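Local atomic coordinates of molybdate binding protein II (Clostridium pasteurianum, PDB entry 1GUG), a protein that binds molybdenum, one mole per mole of protein, and contains a pterin, and here holds tungstate, the analogue of molybdate. Residues Ala5-Lys10 / Val59-Val64; Thr22-Leu27 / Thr36-Leu41. All coordinates share one frame; numbering follows the deposited sequence.

How the interactions relate
Both contacts reach one antiparallel sheet, where strands 7-18 and 22-29 are neighbours, but they lie on opposite sides of the chain's centre, their centres 16 Å apart and their nearest atoms about 4 Å apart. Interaction 2 is nested along the chain inside the loop that interaction 1 closes. What unites them is the anion. The backbone N of R6, with K60 and S61, holds a tungstate that S4 and, from the fourth subunit, S40 and S43 also bond; S40 of interaction 2 makes the matching donation to a second tungstate, met by R6, K60 and S61 of the fourth subunit. T22 reaches a third tungstate, in a different kind of site, shared by three subunits.

Interaction 1 of 2, residues Ala5-Lys10 / Val59-Val64; sequences ARNQLK and VKSTDV. With WO4 (tungstate(VI)ion), chain O.
The carboxamide of N7 reaches V59, and its ND2 gives a hydrogen bond to V59 O at 3.2 Å. The acceptor lies close to the amide plane of N7, whereas the donor stands 48° above the carbonyl plane of V59, off its lone pairs. CG of N7 lies anti to the carbonyl carbon (chi1 -61°), which turns the amide along the backbone of 59-64. V64 comes from the opposite direction, its CG2 3.7 Å from ND2. OD1 is taken by T36 N of the second subunit. The backbones of N7 and V59 form an antiparallel hydrogen-bonded pair: V59 N reaches N7 O at 3.1 Å, while the return bond is weak.

Beyond this pair, A5-R6 and K60-S61 line one side of a tungstate. S61 lies against R6, with OG 3.3 Å from R6 CB, and its OG and N both donate to O4, each at 2.8 Å; R6 N adds a third bond at 3.0 Å. K60 runs extended before bending at its end, bringing NZ to O3 at 2.9 Å. T62 OG1 and I38 O of the fourth subunit also bond NZ and help fix its place. The R6 guanidinium reaches E46 of the fourth subunit.

Asparagine ties two chains, serine supplies a small donor beside the ion, and lysine brings charge. Three N-H or O-H groups on one oxygen, with an ammonium at the next, should stabilise the dianion.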
loop_
_atom_site.group_PDB
_atom_site.type_symbol
_atom_site.label_atom_id
_atom_site.label_comp_id
_atom_site.label_asym_id
_atom_site.label_seq_id
_atom_site.Cartn_x
_atom_site.Cartn_y
_atom_site.Cartn_z
ATOM N N ALA D 5 -12.236 3.858 3.716
ATOM C CA ALA D 5 -11.525 2.710 4.317
ATOM C C ALA D 5 -12.476 1.888 5.193
ATOM O O ALA D 5 -12.995 2.403 6.182
ATOM C CB ALA D 5 -10.336 3.181 5.153
ATOM N N ARG D 6 -12.653 0.610 4.872
ATOM C CA ARG D 6 -13.687 -0.212 5.501
ATOM C C ARG D 6 -13.326 -0.811 6.846
ATOM O O ARG D 6 -14.199 -1.312 7.556
ATOM C CB ARG D 6 -14.181 -1.289 4.530
ATOM C CG ARG D 6 -14.836 -0.646 3.297
ATOM C CD ARG D 6 -15.722 -1.569 2.476
ATOM N NE ARG D 6 -16.933 -2.027 3.180
ATOM C CZ ARG D 6 -18.046 -1.300 3.320
ATOM N NH1 ARG D 6 -18.117 -0.062 2.829
ATOM N NH2 ARG D 6 -19.096 -1.813 3.960
ATOM N N ASN D 7 -12.061 -0.719 7.222
ATOM C CA ASN D 7 -11.620 -1.307 8.482
ATOM C C ASN D 7 -11.310 -0.220 9.485
ATOM O O ASN D 7 -10.395 0.564 9.280
ATOM C CB ASN D 7 -10.390 -2.191 8.233
ATOM C CG ASN D 7 -10.711 -3.326 7.277
ATOM O OD1 ASN D 7 -11.472 -4.231 7.620
ATOM N ND2 ASN D 7 -10.206 -3.236 6.049
ATOM N N GLN D 8 -12.118 -0.146 10.540
ATOM C CA GLN D 8 -11.929 0.891 11.553
ATOM C C GLN D 8 -12.042 0.212 12.919
ATOM O O GLN D 8 -13.123 -0.215 13.331
ATOM C CB GLN D 8 -12.949 2.040 11.360
ATOM C CG GLN D 8 -12.838 2.661 9.965
ATOM C CD GLN D 8 -13.761 3.851 9.719
ATOM O OE1 GLN D 8 -14.294 4.443 10.664
ATOM N NE2 GLN D 8 -13.946 4.203 8.442
ATOM N N LEU D 9 -10.910 0.091 13.606
ATOM C CA LEU D 9 -10.842 -0.664 14.859
ATOM C C LEU D 9 -10.513 0.181 16.092
ATOM O O LEU D 9 -9.405 0.691 16.209
ATOM C CB LEU D 9 -9.791 -1.763 14.697
ATOM C CG LEU D 9 -9.938 -2.598 13.423
ATOM C CD1 LEU D 9 -8.686 -3.407 13.160
ATOM C CD2 LEU D 9 -11.158 -3.517 13.599
ATOM N N LYS D 10 -11.476 0.330 17.010
ATOM C CA LYS D 10 -11.241 1.160 18.203
ATOM C C LYS D 10 -10.326 0.483 19.221
ATOM O O LYS D 10 -10.462 -0.703 19.493
ATOM C CB LYS D 10 -12.573 1.514 18.874
ATOM C CG LYS D 10 -13.527 2.307 17.978
ATOM C CD LYS D 10 -14.773 2.793 18.712
ATOM C CE LYS D 10 -15.870 1.763 18.642
ATOM N NZ LYS D 10 -16.089 1.318 17.234
ATOM N N VAL D 59 -7.545 0.842 8.184
ATOM C CA VAL D 59 -6.889 0.131 7.059
ATOM C C VAL D 59 -7.763 0.076 5.814
ATOM O O VAL D 59 -8.932 -0.292 5.892
ATOM C CB VAL D 59 -6.541 -1.337 7.438
ATOM C CG1 VAL D 59 -5.706 -2.018 6.318
ATOM C CG2 VAL D 59 -5.785 -1.383 8.740
ATOM N N LYS D 60 -7.198 0.427 4.662
ATOM C CA LYS D 60 -7.920 0.321 3.391
ATOM C C LYS D 60 -8.128 -1.169 3.001
ATOM O O LYS D 60 -7.222 -1.961 3.197
ATOM C CB LYS D 60 -7.117 1.064 2.305
ATOM C CG LYS D 60 -7.915 1.319 1.001
ATOM C CD LYS D 60 -7.013 2.003 -0.040
ATOM C CE LYS D 60 -7.868 2.453 -1.222
ATOM N NZ LYS D 60 -8.404 1.287 -2.007
ATOM N N SER D 61 -9.298 -1.539 2.459
ATOM C CA SER D 61 -9.610 -2.958 2.154
ATOM C C SER D 61 -8.603 -3.640 1.234
ATOM O O SER D 61 -8.322 -4.842 1.373
ATOM C CB SER D 61 -11.015 -3.078 1.522
ATOM O OG SER D 61 -11.999 -2.562 2.385
ATOM N N THR D 62 -8.048 -2.851 0.310
ATOM C CA THR D 62 -7.115 -3.355 -0.689
ATOM C C THR D 62 -5.728 -3.644 -0.137
ATOM O O THR D 62 -4.888 -4.179 -0.872
ATOM C CB THR D 62 -7.030 -2.351 -1.888
ATOM O OG1 THR D 62 -6.876 -1.015 -1.390
ATOM C CG2 THR D 62 -8.353 -2.298 -2.674
ATOM N N ASP D 63 -5.486 -3.335 1.131
ATOM C CA ASP D 63 -4.224 -3.654 1.794
ATOM C C ASP D 63 -4.338 -4.890 2.724
ATOM O O ASP D 63 -3.383 -5.231 3.390
ATOM C CB ASP D 63 -3.727 -2.462 2.639
ATOM C CG ASP D 63 -3.128 -1.359 1.805
ATOM O OD1 ASP D 63 -2.589 -1.661 0.716
ATOM O OD2 ASP D 63 -3.154 -0.149 2.163
ATOM N N VAL D 64 -5.498 -5.543 2.774
ATOM C CA VAL D 64 -5.694 -6.684 3.702
ATOM C C VAL D 64 -5.554 -8.011 2.937
ATOM O O VAL D 64 -6.250 -8.219 1.961
ATOM C CB VAL D 64 -7.100 -6.652 4.361
ATOM C CG1 VAL D 64 -7.250 -7.820 5.356
ATOM C CG2 VAL D 64 -7.325 -5.293 5.116
HETATM W W WO4 O . -11.780 1.084 0.602
HETATM O O1 WO4 O . -13.471 1.048 0.030
HETATM O O2 WO4 O . -11.229 2.688 0.816
HETATM O O3 WO4 O . -10.738 0.344 -0.607
HETATM O O4 WO4 O . -11.534 0.134 2.078
#

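Interaction 2 of 2, residues Thr22-Leu27 / Thr36-Leu41; sequences TAEVVL and TSIISL. With WO4 (tungstate(VI)ion), chain M; WO4 (tungstate(VI)ion), chain N.
E24 and T36 meet diagonally across the strand pair: the T36 methyl CG2 lies over one face of the E24 carboxylate, 4.1 Å from CD, and touches CG at 3.9 Å. At the carboxylate oxygen OE2 stands D42 of the fifth subunit, a like charge whose nearness may favour protonation of one partner. E24 extends CG anti to its backbone N (chi1 -179°), which carries the acid past T36. V26 shares this face, its CG2 alongside T36 OG1, and so does I38, whose CG2 packs on T22 CB at 4.0 Å.

The other face carries A23, V25, S37 and I39. The beta-branched V25 and I39 suit a strand and make this face hydrocarbon, with CG2 of V25 4.4 Å from CD1 of I39, while S37 gives its hydroxyl to a bond with V64 O of the second subunit. Four backbone bonds hold the register; V25 N meets S37 O at 2.9 Å.

At one end the hydroxyls turn to anions. S40 OG lies 2.7 Å from O1 of one tungstate, and S40 N joins it at the same oxygen. T22 OG1 bonds O1 of another at 2.8 Å, an ion also held by T22 of the third and fifth subunits.

These strands form the hairpin 22-29/33-40 of a TOBE domain. Strand 7-18 borders 22-29, S40 is the N-cap of helix 41-47 through a bond to S43 N, and V44 of that helix covers A23, V25 and I39.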
loop_
_atom_site.group_PDB
_atom_site.type_symbol
_atom_site.label_atom_id
_atom_site.label_comp_id
_atom_site.label_asym_id
_atom_site.label_seq_id
_atom_site.Cartn_x
_atom_site.Cartn_y
_atom_site.Cartn_z
ATOM N N THR D 22 9.832 8.156 11.091
ATOM C CA THR D 22 8.613 7.409 11.426
ATOM C C THR D 22 8.422 7.184 12.924
ATOM O O THR D 22 9.272 7.565 13.729
ATOM C CB THR D 22 8.596 6.032 10.737
ATOM O OG1 THR D 22 9.774 5.313 11.102
ATOM C CG2 THR D 22 8.668 6.171 9.200
ATOM N N ALA D 23 7.285 6.579 13.275
ATOM C CA ALA D 23 6.916 6.312 14.663
ATOM C C ALA D 23 6.010 5.080 14.662
ATOM O O ALA D 23 5.223 4.877 13.700
ATOM C CB ALA D 23 6.168 7.496 15.260
ATOM N N GLU D 24 6.151 4.252 15.704
ATOM C CA GLU D 24 5.373 3.015 15.846
ATOM C C GLU D 24 4.340 3.120 16.972
ATOM O O GLU D 24 4.682 3.482 18.108
ATOM C CB GLU D 24 6.300 1.838 16.123
ATOM C CG GLU D 24 5.561 0.506 16.259
ATOM C CD GLU D 24 6.447 -0.546 16.868
ATOM O OE1 GLU D 24 6.562 -0.567 18.118
ATOM O OE2 GLU D 24 7.040 -1.316 16.094
ATOM N N VAL D 25 3.086 2.796 16.656
ATOM C CA VAL D 25 2.009 2.855 17.630
ATOM C C VAL D 25 1.387 1.475 17.748
ATOM O O VAL D 25 1.057 0.844 16.727
ATOM C CB VAL D 25 0.898 3.840 17.176
ATOM C CG1 VAL D 25 -0.217 3.959 18.240
ATOM C CG2 VAL D 25 1.507 5.201 16.811
ATOM N N VAL D 26 1.254 0.986 18.982
ATOM C CA VAL D 26 0.642 -0.311 19.228
ATOM C C VAL D 26 -0.643 -0.102 20.033
ATOM O O VAL D 26 -0.620 0.569 21.083
ATOM C CB VAL D 26 1.581 -1.228 20.022
ATOM C CG1 VAL D 26 0.936 -2.592 20.265
ATOM C CG2 VAL D 26 2.912 -1.397 19.282
ATOM N N LEU D 27 -1.748 -0.621 19.502
ATOM C CA LEU D 27 -3.065 -0.487 20.139
ATOM C C LEU D 27 -3.617 -1.841 20.573
ATOM O O LEU D 27 -3.531 -2.809 19.829
ATOM C CB LEU D 27 -4.087 0.068 19.144
ATOM C CG LEU D 27 -4.020 1.454 18.516
ATOM C CD1 LEU D 27 -5.288 1.746 17.653
ATOM C CD2 LEU D 27 -3.855 2.516 19.567
ATOM N N THR D 36 -0.520 -2.983 15.183
ATOM C CA THR D 36 0.720 -2.215 15.103
ATOM C C THR D 36 0.685 -1.322 13.863
ATOM O O THR D 36 0.412 -1.795 12.764
ATOM C CB THR D 36 1.931 -3.150 14.992
ATOM O OG1 THR D 36 2.025 -3.977 16.162
ATOM C CG2 THR D 36 3.239 -2.357 14.997
ATOM N N SER D 37 0.956 -0.039 14.065
ATOM C CA SER D 37 0.913 0.969 13.004
ATOM C C SER D 37 2.242 1.702 12.895
ATOM O O SER D 37 2.816 2.071 13.913
ATOM C CB SER D 37 -0.173 2.003 13.375
ATOM O OG SER D 37 -0.082 3.169 12.581
ATOM N N ILE D 38 2.751 1.883 11.671
ATOM C CA ILE D 38 3.943 2.718 11.457
ATOM C C ILE D 38 3.514 3.888 10.570
ATOM O O ILE D 38 3.068 3.675 9.435
ATOM C CB ILE D 38 5.137 1.922 10.883
ATOM C CG1 ILE D 38 5.689 0.986 11.986
ATOM C CG2 ILE D 38 6.236 2.880 10.373
ATOM C CD1 ILE D 38 6.731 -0.036 11.475
ATOM N N ILE D 39 3.585 5.099 11.131
ATOM C CA ILE D 39 3.148 6.345 10.469
ATOM C C ILE D 39 4.240 7.395 10.627
ATOM O O ILE D 39 5.293 7.093 11.162
ATOM C CB ILE D 39 1.822 6.866 11.092
ATOM C CG1 ILE D 39 1.959 6.991 12.616
ATOM C CG2 ILE D 39 0.647 5.951 10.718
ATOM C CD1 ILE D 39 0.800 7.809 13.295
ATOM N N SER D 40 4.004 8.611 10.135
ATOM C CA SER D 40 4.992 9.674 10.306
ATOM C C SER D 40 5.118 10.161 11.749
ATOM O O SER D 40 4.129 10.209 12.483
ATOM C CB SER D 40 4.685 10.875 9.400
ATOM O OG SER D 40 3.516 11.567 9.825
ATOM N N LEU D 41 6.339 10.529 12.130
ATOM C CA LEU D 41 6.565 11.172 13.415
ATOM C C LEU D 41 5.745 12.471 13.468
ATOM O O LEU D 41 5.174 12.818 14.495
ATOM C CB LEU D 41 8.058 11.479 13.604
ATOM C CG LEU D 41 8.429 12.225 14.897
ATOM C CD1 LEU D 41 7.960 11.434 16.122
ATOM C CD2 LEU D 41 9.910 12.482 14.933
HETATM W W WO4 M . 0.896 8.854 7.693
HETATM O O1 WO4 M . 1.614 9.830 9.030
HETATM O O2 WO4 M . -0.583 8.119 8.165
HETATM O O3 WO4 M . 2.099 7.613 7.245
HETATM O O4 WO4 M . 0.657 9.897 6.242
HETATM W W WO4 N . 13.496 5.626 10.796
HETATM O O1 WO4 N . 12.178 5.012 9.694
HETATM O O2 WO4 N . 12.923 7.033 11.593
HETATM O O3 WO4 N . 13.815 4.378 11.933
HETATM O O4 WO4 N . 14.917 5.924 9.810
#